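PDB 6MNZ: 3,4-dihydroxy-2-butanone 4-phosphate synthase from Acinetobacter baumannii, which probably converts D-ribulose 5-phosphate into formate and 3,4-dihydroxy-2-butanone 4-phosphate, a step of riboflavin biosynthesis that depends on magnesium or manganese. Local coordinates for residues Ile196-Arg199 / Met200-Gln204; Tyr226-Gly230 / Asn231-His235; His39-Pro42 / Glu43-Asn46. All coordinates share one frame; numbering follows the deposited sequence.

Contact 1 of 3, residues Ile196-Arg199 / Met200-Gln204; sequences IHYR and MTNEQ
Met-200 N donates to Ile-196 O at 3.0 Å, an ordinary helical i+4 bond. Two residues on, the carbonyl oxygen of Tyr-198 takes two backbone donors: Tyr-198 O accepts both Thr-201 N, at 2.9 Å, and Asn-202 N, at 3.0 Å. An i+3 bond beside the i+4 one is consistent with a tighter, 3-10-like turn in the last part of helix 192-202.

Arg-199, on the helix, pairs with Glu-203 just beyond it. NE and NH2 of Arg-199 grip one carboxylate oxygen side-on: NE of Arg-199 stands 3.0 Å from OE1 of Glu-203, and NH2 of Arg-199 is 3.1 Å from that OE1. The oxygen sits at the guanidinium edge, within its plane, while the carboxylate itself is turned 51° from it. A bend at chi3 (59°) swings the arginine head round to this position. Its NH1 makes a second salt bridge, to Asp-149 of helix 143-153, which ties the helix end to the rest of the synthase region.

His-197 and Tyr-198 both carry CG anti to the backbone N, and each ring meets the residue four places on. The methyl CG2 of Thr-201 is modelled over the face of the His-197 ring, a CH-pi contact made somewhat doubtful by crowding of that methyl. The amide of Asn-202 lies over one face of the Tyr-198 ring, the planes 35° apart. Met-200 packs against Val-329 and Gln-332 of helix 320-336.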
loop_
_atom_site.group_PDB
_atom_site.type_symbol
_atom_site.label_atom_id
_atom_site.label_comp_id
_atom_site.label_asym_id
_atom_site.label_seq_id
_atom_site.Cartn_x
_atom_site.Cartn_y
_atom_site.Cartn_z
ATOM N N ILE A 196 2.031 -22.652 -10.491
ATOM C CA ILE A 196 1.795 -21.398 -11.204
ATOM C C ILE A 196 1.723 -21.659 -12.702
ATOM O O ILE A 196 0.760 -21.279 -13.380
ATOM C CB ILE A 196 2.891 -20.370 -10.876
ATOM C CG1 ILE A 196 2.759 -19.897 -9.431
ATOM C CG2 ILE A 196 2.797 -19.179 -11.822
ATOM C CD1 ILE A 196 3.929 -19.096 -8.928
ATOM N N HIS A 197 2.774 -22.272 -13.248
ATOM C CA HIS A 197 2.860 -22.447 -14.691
ATOM C C HIS A 197 1.762 -23.364 -15.209
ATOM O O HIS A 197 1.183 -23.095 -16.267
ATOM C CB HIS A 197 4.235 -23.002 -15.060
ATOM C CG HIS A 197 4.466 -23.112 -16.533
ATOM N ND1 HIS A 197 4.495 -22.015 -17.368
ATOM C CD2 HIS A 197 4.698 -24.189 -17.319
ATOM C CE1 HIS A 197 4.701 -22.416 -18.609
ATOM N NE2 HIS A 197 4.865 -23.727 -18.602
ATOM N N TYR A 198 1.364 -24.361 -14.419
ATOM C CA TYR A 198 0.250 -25.213 -14.818
ATOM C C TYR A 198 -1.027 -24.398 -14.977
ATOM O O TYR A 198 -1.704 -24.476 -16.008
ATOM C CB TYR A 198 0.053 -26.332 -13.795
ATOM C CG TYR A 198 -1.065 -27.282 -14.150
ATOM C CD1 TYR A 198 -0.813 -28.446 -14.862
ATOM C CD2 TYR A 198 -2.363 -27.047 -13.721
ATOM C CE1 TYR A 198 -1.837 -29.289 -15.234
ATOM C CE2 TYR A 198 -3.395 -27.887 -14.084
ATOM C CZ TYR A 198 -3.129 -28.998 -14.853
ATOM O OH TYR A 198 -4.154 -29.828 -15.241
ATOM N N ARG A 199 -1.380 -23.618 -13.952
ATOM C CA ARG A 199 -2.591 -22.808 -14.015
ATOM C C ARG A 199 -2.558 -21.861 -15.207
ATOM O O ARG A 199 -3.593 -21.602 -15.831
ATOM C CB ARG A 199 -2.762 -22.020 -12.716
ATOM C CG ARG A 199 -3.083 -22.877 -11.502
ATOM C CD ARG A 199 -3.731 -22.058 -10.395
ATOM N NE ARG A 199 -4.973 -21.428 -10.836
ATOM C CZ ARG A 199 -5.707 -20.609 -10.090
ATOM N NH1 ARG A 199 -5.307 -20.280 -8.869
ATOM N NH2 ARG A 199 -6.770 -20.014 -10.617
ATOM N N MET A 200 -1.393 -21.276 -15.490
ATOM C CA MET A 200 -1.278 -20.368 -16.622
ATOM C C MET A 200 -1.422 -21.091 -17.956
ATOM O O MET A 200 -1.806 -20.462 -18.947
ATOM C CB MET A 200 0.061 -19.633 -16.572
ATOM C CG MET A 200 0.225 -18.723 -15.366
ATOM S SD MET A 200 -1.027 -17.428 -15.261
ATOM C CE MET A 200 -0.087 -16.106 -14.498
ATOM N N THR A 201 -1.181 -22.401 -17.993
ATOM C CA THR A 201 -1.203 -23.131 -19.253
ATOM C C THR A 201 -2.550 -23.783 -19.531
ATOM O O THR A 201 -2.849 -24.092 -20.690
ATOM C CB THR A 201 -0.117 -24.212 -19.266
ATOM O OG1 THR A 201 -0.372 -25.166 -18.227
ATOM C CG2 THR A 201 1.260 -23.595 -19.063
ATOM N N ASN A 202 -3.330 -24.078 -18.488
ATOM C CA ASN A 202 -4.553 -24.860 -18.627
ATOM C C ASN A 202 -5.783 -24.089 -18.162
ATOM O O ASN A 202 -6.846 -24.686 -17.962
ATOM C CB ASN A 202 -4.430 -26.174 -17.855
ATOM C CG ASN A 202 -3.276 -27.028 -18.343
ATOM O OD1 ASN A 202 -2.216 -27.073 -17.718
ATOM N ND2 ASN A 202 -3.505 -27.767 -19.423
ATOM N N GLU A 203 -5.667 -22.772 -18.000
ATOM C CA GLU A 203 -6.788 -21.931 -17.606
ATOM C C GLU A 203 -6.700 -20.601 -18.339
ATOM O O GLU A 203 -5.615 -20.024 -18.466
ATOM C CB GLU A 203 -6.802 -21.687 -16.089
ATOM C CG GLU A 203 -6.756 -22.952 -15.236
ATOM C CD GLU A 203 -6.622 -22.650 -13.749
ATOM O OE1 GLU A 203 -6.610 -21.455 -13.382
ATOM O OE2 GLU A 203 -6.447 -23.600 -12.956
ATOM N N GLN A 204 -7.853 -20.083 -18.757
ATOM C CA GLN A 204 -7.948 -18.708 -19.242
ATOM C C GLN A 204 -8.050 -17.785 -18.036
ATOM O O GLN A 204 -9.105 -17.651 -17.411
ATOM C CB GLN A 204 -9.137 -18.539 -20.179
ATOM C CG GLN A 204 -9.087 -17.257 -20.992
ATOM C CD GLN A 204 -10.437 -16.869 -21.560
ATOM O OE1 GLN A 204 -11.441 -16.872 -20.847
ATOM N NE2 GLN A 204 -10.433 -16.357 -22.783
#

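Contact 2 of 3, residues Tyr226-Gly230 / Asn231-His235; sequences YREIG and NPDIH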
loop_
_atom_site.group_PDB
_atom_site.type_symbol
_atom_site.label_atom_id
_atom_site.label_comp_id
_atom_site.label_asym_id
_atom_site.label_seq_id
_atom_site.Cartn_x
_atom_site.Cartn_y
_atom_site.Cartn_z
ATOM N N TYR A 226 -6.433 -5.278 -19.813
ATOM C CA TYR A 226 -6.727 -6.636 -19.378
ATOM C C TYR A 226 -6.853 -6.694 -17.861
ATOM O O TYR A 226 -6.282 -5.870 -17.142
ATOM C CB TYR A 226 -5.638 -7.607 -19.838
ATOM C CG TYR A 226 -5.601 -7.812 -21.332
ATOM C CD1 TYR A 226 -4.875 -6.959 -22.152
ATOM C CD2 TYR A 226 -6.300 -8.851 -21.926
ATOM C CE1 TYR A 226 -4.737 -7.220 -23.500
ATOM C CE2 TYR A 226 -6.147 -9.133 -23.267
ATOM C CZ TYR A 226 -5.456 -8.251 -24.067
ATOM O OH TYR A 226 -5.464 -8.416 -25.432
ATOM N N ARG A 227 -7.604 -7.684 -17.382
ATOM C CA ARG A 227 -7.655 -8.017 -15.964
ATOM C C ARG A 227 -7.513 -9.521 -15.782
ATOM O O ARG A 227 -8.149 -10.302 -16.496
ATOM C CB ARG A 227 -8.965 -7.535 -15.331
ATOM C CG ARG A 227 -8.841 -6.231 -14.562
ATOM C CD ARG A 227 -9.923 -6.107 -13.500
ATOM N NE ARG A 227 -11.253 -5.931 -14.081
ATOM C CZ ARG A 227 -11.843 -4.754 -14.269
ATOM N NH1 ARG A 227 -11.185 -3.624 -14.039
ATOM N NH2 ARG A 227 -13.066 -4.706 -14.780
ATOM N N GLU A 228 -6.772 -9.915 -14.749
ATOM C CA GLU A 228 -6.571 -11.315 -14.408
ATOM C C GLU A 228 -7.408 -11.702 -13.193
ATOM O O GLU A 228 -7.803 -10.851 -12.393
ATOM C CB GLU A 228 -5.099 -11.617 -14.126
ATOM C CG GLU A 228 -4.808 -13.107 -14.031
ATOM C CD GLU A 228 -3.365 -13.408 -13.697
ATOM O OE1 GLU A 228 -2.812 -12.703 -12.827
ATOM O OE2 GLU A 228 -2.921 -14.528 -14.026
ATOM N N ILE A 229 -7.766 -12.989 -13.131
ATOM C CA ILE A 229 -8.498 -13.514 -11.985
ATOM C C ILE A 229 -7.814 -13.076 -10.703
ATOM O O ILE A 229 -6.605 -13.267 -10.530
ATOM C CB ILE A 229 -8.575 -15.050 -12.060
ATOM C CG1 ILE A 229 -9.261 -15.505 -13.350
ATOM C CG2 ILE A 229 -9.290 -15.607 -10.840
ATOM C CD1 ILE A 229 -10.667 -14.977 -13.534
ATOM N N GLY A 230 -8.614 -12.619 -9.745
ATOM C CA GLY A 230 -8.120 -12.205 -8.457
ATOM C C GLY A 230 -7.713 -10.750 -8.372
ATOM O O GLY A 230 -7.761 -10.175 -7.280
ATOM N N ASN A 231 -7.445 -10.106 -9.511
ATOM C CA ASN A 231 -7.472 -8.654 -9.635
ATOM C C ASN A 231 -6.686 -7.997 -8.508
ATOM O O ASN A 231 -7.265 -7.299 -7.667
ATOM C CB ASN A 231 -8.919 -8.156 -9.641
ATOM C CG ASN A 231 -9.015 -6.648 -9.703
ATOM O OD1 ASN A 231 -9.013 -6.064 -10.786
ATOM N ND2 ASN A 231 -8.911 -6.005 -8.545
ATOM N N PRO A 232 -5.356 -8.127 -8.499
ATOM C CA PRO A 232 -4.497 -7.032 -8.028
ATOM C C PRO A 232 -4.064 -6.047 -9.106
ATOM O O PRO A 232 -3.050 -5.369 -8.919
ATOM C CB PRO A 232 -3.273 -7.783 -7.466
ATOM C CG PRO A 232 -3.612 -9.250 -7.512
ATOM C CD PRO A 232 -4.617 -9.392 -8.599
ATOM N N ASP A 233 -4.688 -6.069 -10.281
ATOM C CA ASP A 233 -4.013 -5.668 -11.506
ATOM C C ASP A 233 -5.017 -4.976 -12.415
ATOM O O ASP A 233 -6.212 -5.277 -12.382
ATOM C CB ASP A 233 -3.403 -6.882 -12.213
ATOM C CG ASP A 233 -4.343 -8.072 -12.227
ATOM O OD1 ASP A 233 -5.507 -7.901 -12.654
ATOM O OD2 ASP A 233 -3.893 -9.194 -11.911
ATOM N N ILE A 234 -4.521 -4.060 -13.239
ATOM C CA ILE A 234 -5.032 -3.851 -14.589
ATOM C C ILE A 234 -3.852 -3.878 -15.557
ATOM O O ILE A 234 -2.873 -3.149 -15.360
ATOM C CB ILE A 234 -5.823 -2.534 -14.691
ATOM C CG1 ILE A 234 -6.390 -2.344 -16.098
ATOM C CG2 ILE A 234 -4.957 -1.374 -14.250
ATOM C CD1 ILE A 234 -7.642 -3.155 -16.338
ATOM N N HIS A 235 -3.850 -4.855 -16.460
ATOM C CA HIS A 235 -2.755 -5.046 -17.402
ATOM C C HIS A 235 -3.060 -4.367 -18.732
ATOM O O HIS A 235 -4.197 -4.378 -19.210
ATOM C CB HIS A 235 -2.489 -6.533 -17.637
ATOM C CG HIS A 235 -2.380 -7.333 -16.378
ATOM N ND1 HIS A 235 -1.183 -7.531 -15.726
ATOM C CD2 HIS A 235 -3.293 -8.088 -15.722
ATOM C CE1 HIS A 235 -1.399 -8.229 -14.626
ATOM N NE2 HIS A 235 -2.655 -8.636 -14.635
#
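Asp-233 and Glu-228 meet at about a right angle, and the aspartate bends back into the turn. With CG of Asp-233 between the backbone N and the carbonyl carbon (chi1 43°), OD1 of Asp-233 accepts from N of Glu-228 at 3.2 Å. The bond is nearly straight, yet the donor stands above the carboxylate plane. The other oxygen, OD2 of Asp-233, lies 3.5 Å from CB of Glu-228. It is also only 3.8 Å from OE1 of Glu-228, a juxtaposition of like charges that may raise the proton affinity of one carboxylate, unless the nearby imidazole of His-235 offsets it.

The His-235 ring lies by both acids, its NE2 3.9 Å from CB of Glu-228 and 3.0 Å from OD2 of Asp-233. Both Glu-228 and His-235 also rest against Val-329 of helix 320-336. This is the beta-hairpin joining strands 220-228 and 235-239 of the GTP cyclohydrolase II-like region. Tyr-226 and His-235 form its antiparallel hydrogen-bonded pair, with N of His-235 2.7 Å from O of Tyr-226. At the far end, Glu-228 to Asn-231 make a type II turn, closed by N of Asn-231 on O of Glu-228 at 3.0 Å. Gly-230 takes the third position with a positive phi (89°), the usual place for glycine in such a turn.

Arg-227 runs slantwise past Ile-234, its CG 3.7 Å from CD1 of that isoleucine, and both side chains lean on Leu-209 of strand 206-215. Ile-234 also packs on Gly-302 of the second subunit. The Tyr-226 ring presents an edge to the His-235 carbonyl, while its hydroxyl is hydrogen-bonded to Asp-336 of helix 320-336.

Contact 3 of 3, residues His39-Pro42 / Glu43-Asn46; sequences HVRP and EDIN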
loop_
_atom_site.group_PDB
_atom_site.type_symbol
_atom_site.label_atom_id
_atom_site.label_comp_id
_atom_site.label_asym_id
_atom_site.label_seq_id
_atom_site.Cartn_x
_atom_site.Cartn_y
_atom_site.Cartn_z
ATOM N N HIS A 39 -10.640 -34.578 2.862
ATOM C CA HIS A 39 -10.280 -35.978 3.034
ATOM C C HIS A 39 -9.369 -36.212 4.233
ATOM O O HIS A 39 -8.862 -37.325 4.402
ATOM C CB HIS A 39 -9.603 -36.508 1.768
ATOM C CG HIS A 39 -10.518 -36.605 0.589
ATOM N ND1 HIS A 39 -11.527 -37.539 0.502
ATOM C CD2 HIS A 39 -10.563 -35.894 -0.563
ATOM C CE1 HIS A 39 -12.185 -37.368 -0.630
ATOM N NE2 HIS A 39 -11.618 -36.380 -1.298
ATOM N N VAL A 40 -9.179 -35.205 5.089
ATOM C CA VAL A 40 -8.231 -35.338 6.190
ATOM C C VAL A 40 -8.821 -36.236 7.269
ATOM O O VAL A 40 -9.997 -36.106 7.640
ATOM C CB VAL A 40 -7.857 -33.958 6.755
ATOM C CG1 VAL A 40 -8.987 -33.394 7.600
ATOM C CG2 VAL A 40 -6.571 -34.054 7.568
ATOM N N ARG A 41 -7.988 -37.100 7.828
ATOM C CA ARG A 41 -8.399 -38.117 8.783
ATOM C C ARG A 41 -7.477 -38.077 9.989
ATOM O O ARG A 41 -6.395 -37.484 9.930
ATOM C CB ARG A 41 -8.372 -39.517 8.150
ATOM C CG ARG A 41 -9.146 -39.616 6.842
ATOM C CD ARG A 41 -8.814 -40.891 6.086
ATOM N NE ARG A 41 -7.383 -41.019 5.824
ATOM C CZ ARG A 41 -6.825 -42.049 5.195
ATOM N NH1 ARG A 41 -7.584 -42.931 4.560
ATOM N NH2 ARG A 41 -5.504 -42.123 5.091
ATOM N N PRO A 42 -7.953 -38.544 11.150
ATOM C CA PRO A 42 -7.104 -38.547 12.349
ATOM C C PRO A 42 -5.670 -38.970 12.074
ATOM O O PRO A 42 -4.731 -38.258 12.441
ATOM C CB PRO A 42 -7.814 -39.546 13.272
ATOM C CG PRO A 42 -9.264 -39.429 12.895
ATOM C CD PRO A 42 -9.323 -39.012 11.438
ATOM N N GLU A 43 -5.487 -40.107 11.402
ATOM C CA GLU A 43 -4.139 -40.605 11.153
ATOM C C GLU A 43 -3.353 -39.702 10.213
ATOM O O GLU A 43 -2.119 -39.730 10.239
ATOM C CB GLU A 43 -4.192 -42.021 10.577
ATOM C CG GLU A 43 -3.781 -43.117 11.554
ATOM C CD GLU A 43 -2.419 -42.872 12.183
ATOM O OE1 GLU A 43 -2.369 -42.656 13.413
ATOM O OE2 GLU A 43 -1.428 -42.747 11.433
ATOM N N ASP A 44 -4.030 -38.833 9.459
ATOM C CA ASP A 44 -3.316 -37.880 8.616
ATOM C C ASP A 44 -2.709 -36.757 9.448
ATOM O O ASP A 44 -1.525 -36.434 9.293
ATOM C CB ASP A 44 -4.256 -37.314 7.553
ATOM C CG ASP A 44 -4.650 -38.347 6.517
ATOM O OD1 ASP A 44 -3.764 -38.797 5.762
ATOM O OD2 ASP A 44 -5.857 -38.652 6.408
ATOM N N ILE A 45 -3.468 -36.222 10.406
ATOM C CA ILE A 45 -2.915 -35.223 11.315
ATOM C C ILE A 45 -1.772 -35.820 12.125
ATOM O O ILE A 45 -0.747 -35.167 12.356
ATOM C CB ILE A 45 -4.019 -34.661 12.231
ATOM C CG1 ILE A 45 -5.195 -34.136 11.405
ATOM C CG2 ILE A 45 -3.462 -33.557 13.119
ATOM C CD1 ILE A 45 -4.813 -33.094 10.371
ATOM N N ASN A 46 -1.907 -37.085 12.531
ATOM C CA ASN A 46 -0.879 -37.703 13.361
ATOM C C ASN A 46 0.417 -37.895 12.584
ATOM O O ASN A 46 1.508 -37.707 13.133
ATOM C CB ASN A 46 -1.375 -39.041 13.906
ATOM C CG ASN A 46 -0.371 -39.697 14.833
ATOM O OD1 ASN A 46 0.052 -40.830 14.605
ATOM N ND2 ASN A 46 0.029 -38.981 15.879
#
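OD2 of Asp-44 is held by two nitrogens of Arg-41. The side-chain NE of Arg-41 meets OD2 of Asp-44 at 2.9 Å in a nearly straight salt bridge (166° at the hydrogen). The main-chain N of Arg-41 adds a weak bond at 3.0 Å to the same OD2. Guanidinium and carboxylate lie almost parallel, 17° apart, and the donor comes from the syn side of the oxygen. The Arg-41 chain folds at chi3 (-56°) and lays NE against OD2; NH2 of Arg-41 stays farther, at 3.7 Å from OD2 of Asp-44.

Arg-41 is the N-cap of helix 42-52, and Asp-44 its third helical residue. The weak aspartate-to-backbone bond resembles the N3 half of a capping box; the Arg-41 side chain does not supply the other half. O of Arg-41 receives N of Asp-44 at 2.8 Å and N of Ile-45 at 3.2 Å. Val-40, just before the cap, touches Ile-45 through CG2 and CD1 in the manner of a hydrophobic staple, and both lean on Ile-108 of helix 101-112. A carboxylate in the first turn faces the positive end of the helix dipole, which together with the arginine should favour its ionised form.

Contact 3 comes first along the chain, at the start of helix 42-52. Contact 1 follows at the end of helix 192-202, and contact 2 comes last, in the hairpin after strand 220-228. Contacts 1 and 2 are neighbours, with centres about 15 Å apart: Met-200 and Glu-228 touch, and both pack on Val-329. Helix 320-336 of the cyclohydrolase-like region thus packs on both contacts, which places them at the join of the two regions; Ile-196 also touches Ala-141, a predicted substrate-binding residue. Contact 3 stays within the synthase region, beside its six-stranded sheet, its centre about 30 Å from that of contact 1 and 37 Å from that of contact 2, across the chain's centre from the latter.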